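Local coordinates for protein CTP:phosphocholine Cytidylyltransferase (Streptococcus pneumoniae, PDB 1JYK) that transfers the cytidylyl group of CTP to phosphocholine, yielding CDP-choline in a reaction of the nucleotidyltransferase type, at residues A126-F131 with N232-I237; Y144-R149 with I178-S183. All blocks are in the same frame, centred on the assembly; numbering follows the deposited sequence.

Interaction 1. Residues A126-F131 with N232-I237; sequences ADNYLF and NSIYEI
Phe131 and Tyr235 run side by side across a two-stranded antiparallel sheet, a worked example of how a very short pairing of strands distant in sequence gains area from its flanking aromatics. Phe131 loses the most surface here. Its ring presents an edge, near its own plane, to the tyrosine, with CE2 3.6 Å from CB of Tyr235. CG of Phe131 stands anti to its carbonyl carbon (chi1 -86°), which turns one face of the ring to Tyr129, whose CE1 stands over its centre. Tyr235 swings its CG anti to the backbone N (chi1 -176°), and its hydroxyl goes on to the carbonyl of Asp242.

The backbones of Tyr129 and Tyr235 form the hydrogen-bonded pair. Tyr129 N to Tyr235 O spans 2.9 Å and is almost straight at 175°, while Tyr235 N to Tyr129 O measures 2.8 Å. Beyond them, Phe131 N donates to Ser233 O. At the other end Ile237 N reaches Asp127 O over 3.2 Å. CB of Ile237 lies 3.4 Å from Asp127 O. On the reverse face CD2 of Leu130 meets CG1 of Ile234 at 3.7 Å.

Helix 240-250 packs on Tyr129, Phe131 and Tyr235; helix 58-68 touches Leu130 and Ile237 and also reaches Tyr129, with strand 27-32 beside Ala126.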
loop_
_atom_site.group_PDB
_atom_site.type_symbol
_atom_site.label_atom_id
_atom_site.label_comp_id
_atom_site.label_asym_id
_atom_site.label_seq_id
_atom_site.Cartn_x
_atom_site.Cartn_y
_atom_site.Cartn_z
ATOM N N ALA A 126 -2.075 -2.549 4.061
ATOM C CA ALA A 126 -2.961 -3.521 4.689
ATOM C C ALA A 126 -3.995 -2.969 5.665
ATOM O O ALA A 126 -4.866 -3.716 6.115
ATOM C CB ALA A 126 -2.127 -4.601 5.382
ATOM N N ASP A 127 -3.922 -1.683 5.998
ATOM C CA ASP A 127 -4.882 -1.110 6.941
ATOM C C ASP A 127 -6.033 -0.327 6.309
ATOM O O ASP A 127 -6.532 0.644 6.885
ATOM C CB ASP A 127 -4.166 -0.223 7.956
ATOM C CG ASP A 127 -3.188 0.727 7.309
ATOM O OD1 ASP A 127 -3.301 0.972 6.088
ATOM O OD2 ASP A 127 -2.303 1.228 8.031
ATOM N N ASN A 128 -6.452 -0.751 5.125
ATOM C CA ASN A 128 -7.555 -0.110 4.432
ATOM C C ASN A 128 -8.607 -1.156 4.116
ATOM O O ASN A 128 -8.282 -2.316 3.856
ATOM C CB ASN A 128 -7.084 0.504 3.114
ATOM C CG ASN A 128 -6.295 1.780 3.313
ATOM O OD1 ASN A 128 -6.495 2.498 4.292
ATOM N ND2 ASN A 128 -5.387 2.065 2.388
ATOM N N TYR A 129 -9.866 -0.753 4.150
ATOM C CA TYR A 129 -10.945 -1.654 3.794
ATOM C C TYR A 129 -11.400 -1.193 2.410
ATOM O O TYR A 129 -11.749 -0.023 2.222
ATOM C CB TYR A 129 -12.103 -1.548 4.784
ATOM C CG TYR A 129 -13.265 -2.440 4.412
ATOM C CD1 TYR A 129 -14.349 -1.943 3.683
ATOM C CD2 TYR A 129 -13.271 -3.789 4.767
ATOM C CE1 TYR A 129 -15.409 -2.767 3.316
ATOM C CE2 TYR A 129 -14.323 -4.622 4.406
ATOM C CZ TYR A 129 -15.388 -4.105 3.683
ATOM O OH TYR A 129 -16.435 -4.927 3.341
ATOM N N LEU A 130 -11.390 -2.101 1.442
ATOM C CA LEU A 130 -11.790 -1.756 0.082
ATOM C C LEU A 130 -13.259 -2.070 -0.185
ATOM O O LEU A 130 -13.654 -3.237 -0.207
ATOM C CB LEU A 130 -10.902 -2.501 -0.925
ATOM C CG LEU A 130 -9.398 -2.450 -0.626
ATOM C CD1 LEU A 130 -8.648 -3.363 -1.562
ATOM C CD2 LEU A 130 -8.900 -1.028 -0.763
ATOM N N PHE A 131 -14.065 -1.031 -0.383
ATOM C CA PHE A 131 -15.486 -1.219 -0.662
ATOM C C PHE A 131 -15.726 -1.655 -2.105
ATOM O O PHE A 131 -16.758 -2.238 -2.419
ATOM C CB PHE A 131 -16.259 0.071 -0.385
ATOM C CG PHE A 131 -16.678 0.228 1.045
ATOM C CD1 PHE A 131 -17.851 -0.365 1.510
ATOM C CD2 PHE A 131 -15.891 0.950 1.937
ATOM C CE1 PHE A 131 -18.232 -0.239 2.847
ATOM C CE2 PHE A 131 -16.262 1.080 3.269
ATOM C CZ PHE A 131 -17.436 0.484 3.726
ATOM N N ASN A 232 -15.992 6.654 -1.436
ATOM C CA ASN A 232 -16.111 5.501 -0.545
ATOM C C ASN A 232 -15.490 4.199 -1.065
ATOM O O ASN A 232 -15.831 3.114 -0.590
ATOM C CB ASN A 232 -17.592 5.261 -0.222
ATOM C CG ASN A 232 -18.483 5.369 -1.448
ATOM O OD1 ASN A 232 -18.091 4.982 -2.553
ATOM N ND2 ASN A 232 -19.691 5.900 -1.260
ATOM N N SER A 233 -14.576 4.302 -2.021
ATOM C CA SER A 233 -13.946 3.118 -2.596
ATOM C C SER A 233 -12.957 2.473 -1.636
ATOM O O SER A 233 -12.889 1.248 -1.523
ATOM C CB SER A 233 -13.234 3.493 -3.894
ATOM O OG SER A 233 -14.153 3.561 -4.969
ATOM N N ILE A 234 -12.175 3.313 -0.966
ATOM C CA ILE A 234 -11.187 2.862 0.007
ATOM C C ILE A 234 -11.569 3.511 1.327
ATOM O O ILE A 234 -11.846 4.710 1.379
ATOM C CB ILE A 234 -9.757 3.323 -0.371
ATOM C CG1 ILE A 234 -9.263 2.557 -1.598
ATOM C CG2 ILE A 234 -8.809 3.097 0.793
ATOM C CD1 ILE A 234 -8.040 3.169 -2.250
ATOM N N TYR A 235 -11.610 2.724 2.389
ATOM C CA TYR A 235 -11.949 3.263 3.693
ATOM C C TYR A 235 -10.723 3.101 4.571
ATOM O O TYR A 235 -10.323 1.984 4.880
ATOM C CB TYR A 235 -13.128 2.509 4.292
ATOM C CG TYR A 235 -13.610 3.078 5.603
ATOM C CD1 TYR A 235 -14.867 3.670 5.705
ATOM C CD2 TYR A 235 -12.832 2.986 6.756
ATOM C CE1 TYR A 235 -15.338 4.153 6.922
ATOM C CE2 TYR A 235 -13.291 3.465 7.975
ATOM C CZ TYR A 235 -14.547 4.046 8.051
ATOM O OH TYR A 235 -15.021 4.506 9.257
ATOM N N GLU A 236 -10.127 4.225 4.957
ATOM C CA GLU A 236 -8.929 4.230 5.787
ATOM C C GLU A 236 -9.219 3.960 7.247
ATOM O O GLU A 236 -10.139 4.540 7.822
ATOM C CB GLU A 236 -8.223 5.582 5.688
ATOM C CG GLU A 236 -7.981 6.055 4.277
ATOM C CD GLU A 236 -9.228 6.627 3.618
ATOM O OE1 GLU A 236 -10.306 6.659 4.261
ATOM O OE2 GLU A 236 -9.119 7.048 2.444
ATOM N N ILE A 237 -8.435 3.074 7.845
ATOM C CA ILE A 237 -8.587 2.770 9.260
ATOM C C ILE A 237 -7.336 3.344 9.917
ATOM O O ILE A 237 -6.300 2.687 9.992
ATOM C CB ILE A 237 -8.683 1.249 9.506
ATOM C CG1 ILE A 237 -9.788 0.660 8.623
ATOM C CG2 ILE A 237 -8.985 0.977 10.978
ATOM C CD1 ILE A 237 -10.162 -0.762 8.949
#

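Interaction 2. Residues Y144-R149 with I178-S183; sequences YFSVYR and ILSGVS
The carbonyl oxygen of Ile178 is gripped by two serine hydroxyls that arrive from opposite faces of its plane. Ser146 OG donates from across the contact at 2.8 Å, and Ser180 OG, of the same segment, donates at 2.9 Å from well above the carbonyl plane. The setting is an antiparallel pairing in the mixed central sheet of the Rossmann-like alpha/beta fold of the nucleotidyltransferase family, where strand 142-149 is interrupted and the chain entering strand 182-185 departs from regular pairing. It illustrates how side chains can take over the bonding where backbones part.

Ser180 OG does double duty, for it also accepts from Val147 N at 3.0 Å with an angle of 167°. The hydroxyl therefore relays between the amide of one segment and the carbonyl of the other. Nearby, Ile178 N closes on Val147 O, and at the regular end Phe145 N bonds to Val182 O at 3.0 Å. A water bridges the two segments, donating to Phe145 O and accepting from Ser180 N at 2.8 Å.

Apolar contacts flank these bonds. The Phe145 ring turns an edge to Val182 O and brings CD2 to CG1 of the same valine, the two side chains meeting at a slant. CG1 of Ile178, placed between its own N and carbonyl carbon (chi1 62°), directs CD1 to CG of Arg149. Tyr144, non-hydrogen-bonded partner of Ser183, leans its ring on two neighbours: CD1 lies 3.8 Å from CB of Ser183, and CE1 is equally near CG of Leu179. Trp185 adds an edge-to-face contact with that ring and bonds to Ser183 OG. Beside Ser180 OG, CG2 of Val147 rests 3.6 Å above the centre of the Arg149 guanidinium plane.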
loop_
_atom_site.group_PDB
_atom_site.type_symbol
_atom_site.label_atom_id
_atom_site.label_comp_id
_atom_site.label_asym_id
_atom_site.label_seq_id
_atom_site.Cartn_x
_atom_site.Cartn_y
_atom_site.Cartn_z
ATOM N N TYR A 144 -1.824 5.537 -9.495
ATOM C CA TYR A 144 -2.140 5.768 -8.100
ATOM C C TYR A 144 -3.662 5.772 -8.083
ATOM O O TYR A 144 -4.275 6.569 -8.798
ATOM C CB TYR A 144 -1.665 7.146 -7.638
ATOM C CG TYR A 144 -0.268 7.181 -7.082
ATOM C CD1 TYR A 144 0.065 6.481 -5.931
ATOM C CD2 TYR A 144 0.727 7.920 -7.714
ATOM C CE1 TYR A 144 1.358 6.516 -5.419
ATOM C CE2 TYR A 144 2.022 7.962 -7.212
ATOM C CZ TYR A 144 2.329 7.260 -6.067
ATOM O OH TYR A 144 3.605 7.309 -5.568
ATOM N N PHE A 145 -4.277 4.878 -7.312
ATOM C CA PHE A 145 -5.733 4.868 -7.203
ATOM C C PHE A 145 -5.979 5.800 -6.027
ATOM O O PHE A 145 -5.686 5.458 -4.880
ATOM C CB PHE A 145 -6.229 3.448 -6.937
ATOM C CG PHE A 145 -6.040 2.536 -8.110
ATOM C CD1 PHE A 145 -7.097 2.254 -8.970
ATOM C CD2 PHE A 145 -4.786 2.005 -8.391
ATOM C CE1 PHE A 145 -6.911 1.457 -10.103
ATOM C CE2 PHE A 145 -4.586 1.207 -9.518
ATOM C CZ PHE A 145 -5.654 0.935 -10.378
ATOM N N SER A 146 -6.507 6.987 -6.331
ATOM C CA SER A 146 -6.708 8.035 -5.336
ATOM C C SER A 146 -8.123 8.493 -4.984
ATOM O O SER A 146 -8.942 8.753 -5.866
ATOM C CB SER A 146 -5.910 9.266 -5.773
ATOM O OG SER A 146 -6.097 10.342 -4.876
ATOM N N VAL A 147 -8.394 8.607 -3.686
ATOM C CA VAL A 147 -9.684 9.090 -3.217
ATOM C C VAL A 147 -9.460 10.530 -2.750
ATOM O O VAL A 147 -8.346 10.898 -2.354
ATOM C CB VAL A 147 -10.232 8.269 -2.010
ATOM C CG1 VAL A 147 -10.650 6.869 -2.461
ATOM C CG2 VAL A 147 -9.185 8.195 -0.908
ATOM N N TYR A 148 -10.509 11.344 -2.802
ATOM C CA TYR A 148 -10.417 12.727 -2.351
ATOM C C TYR A 148 -10.720 12.774 -0.851
ATOM O O TYR A 148 -11.648 12.112 -0.376
ATOM C CB TYR A 148 -11.418 13.602 -3.118
ATOM C CG TYR A 148 -11.543 15.018 -2.589
ATOM C CD1 TYR A 148 -10.687 16.030 -3.035
ATOM C CD2 TYR A 148 -12.514 15.347 -1.645
ATOM C CE1 TYR A 148 -10.804 17.339 -2.549
ATOM C CE2 TYR A 148 -12.638 16.646 -1.157
ATOM C CZ TYR A 148 -11.783 17.636 -1.611
ATOM O OH TYR A 148 -11.904 18.918 -1.128
ATOM N N ARG A 149 -9.938 13.549 -0.106
ATOM C CA ARG A 149 -10.140 13.674 1.333
ATOM C C ARG A 149 -10.000 15.120 1.794
ATOM O O ARG A 149 -9.282 15.914 1.182
ATOM C CB ARG A 149 -9.123 12.826 2.095
ATOM C CG ARG A 149 -9.341 11.339 1.985
ATOM C CD ARG A 149 -10.713 10.946 2.486
ATOM N NE ARG A 149 -10.925 9.501 2.392
ATOM C CZ ARG A 149 -11.776 8.915 1.551
ATOM N NH1 ARG A 149 -12.505 9.654 0.715
ATOM N NH2 ARG A 149 -11.906 7.587 1.552
ATOM N N ILE A 178 -5.361 12.204 -2.344
ATOM C CA ILE A 178 -4.224 11.674 -1.605
ATOM C C ILE A 178 -3.703 10.329 -2.090
ATOM O O ILE A 178 -4.355 9.629 -2.866
ATOM C CB ILE A 178 -4.597 11.524 -0.102
ATOM C CG1 ILE A 178 -5.760 10.531 0.048
ATOM C CG2 ILE A 178 -5.022 12.871 0.470
ATOM C CD1 ILE A 178 -5.941 9.987 1.441
ATOM N N LEU A 179 -2.492 9.995 -1.650
ATOM C CA LEU A 179 -1.907 8.689 -1.941
ATOM C C LEU A 179 -2.784 7.877 -0.988
ATOM O O LEU A 179 -2.770 8.110 0.226
ATOM C CB LEU A 179 -0.438 8.653 -1.510
ATOM C CG LEU A 179 0.533 8.978 -2.646
ATOM C CD1 LEU A 179 0.254 10.390 -3.136
ATOM C CD2 LEU A 179 1.971 8.847 -2.168
ATOM N N SER A 180 -3.560 6.950 -1.536
ATOM C CA SER A 180 -4.518 6.197 -0.736
ATOM C C SER A 180 -4.212 4.769 -0.299
ATOM O O SER A 180 -5.039 4.148 0.368
ATOM C CB SER A 180 -5.868 6.215 -1.459
ATOM O OG SER A 180 -6.138 7.513 -1.965
ATOM N N GLY A 181 -3.058 4.237 -0.668
ATOM C CA GLY A 181 -2.748 2.883 -0.245
ATOM C C GLY A 181 -2.897 1.811 -1.303
ATOM O O GLY A 181 -2.772 0.623 -1.003
ATOM N N VAL A 182 -3.202 2.215 -2.533
ATOM C CA VAL A 182 -3.312 1.274 -3.642
ATOM C C VAL A 182 -2.668 1.946 -4.847
ATOM O O VAL A 182 -3.057 3.050 -5.240
ATOM C CB VAL A 182 -4.790 0.908 -3.991
ATOM C CG1 VAL A 182 -4.813 -0.101 -5.137
ATOM C CG2 VAL A 182 -5.500 0.332 -2.769
ATOM N N SER A 183 -1.661 1.289 -5.410
ATOM C CA SER A 183 -0.957 1.814 -6.571
ATOM C C SER A 183 -0.416 0.650 -7.394
ATOM O O SER A 183 -0.256 -0.457 -6.878
ATOM C CB SER A 183 0.194 2.735 -6.130
ATOM O OG SER A 183 1.163 2.054 -5.341
HETATM O O HOH W 1 -2.959 5.922 -4.035
#

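How the interactions relate
Both contacts are largely buried antiparallel pairings, yet they belong to different sheets. Interaction 1 is the whole of a separate two-stranded sheet and relies on regular backbone bonds; interaction 2 lies in the large mixed sheet and leans on serine hydroxyls and a water where that pairing breaks. Along the chain, interaction 2 is nested within the loop that interaction 1 closes, and their centres are about 10 Å apart. They join directly: Arg149 NH2 makes a 3.0 Å salt bridge to Glu236 OE2, while Asn128 ND2 approaches Ser180 O to 2.9 Å. Ile234 also packs on Ser180 and Val182, a van der Waals link between the two sheets.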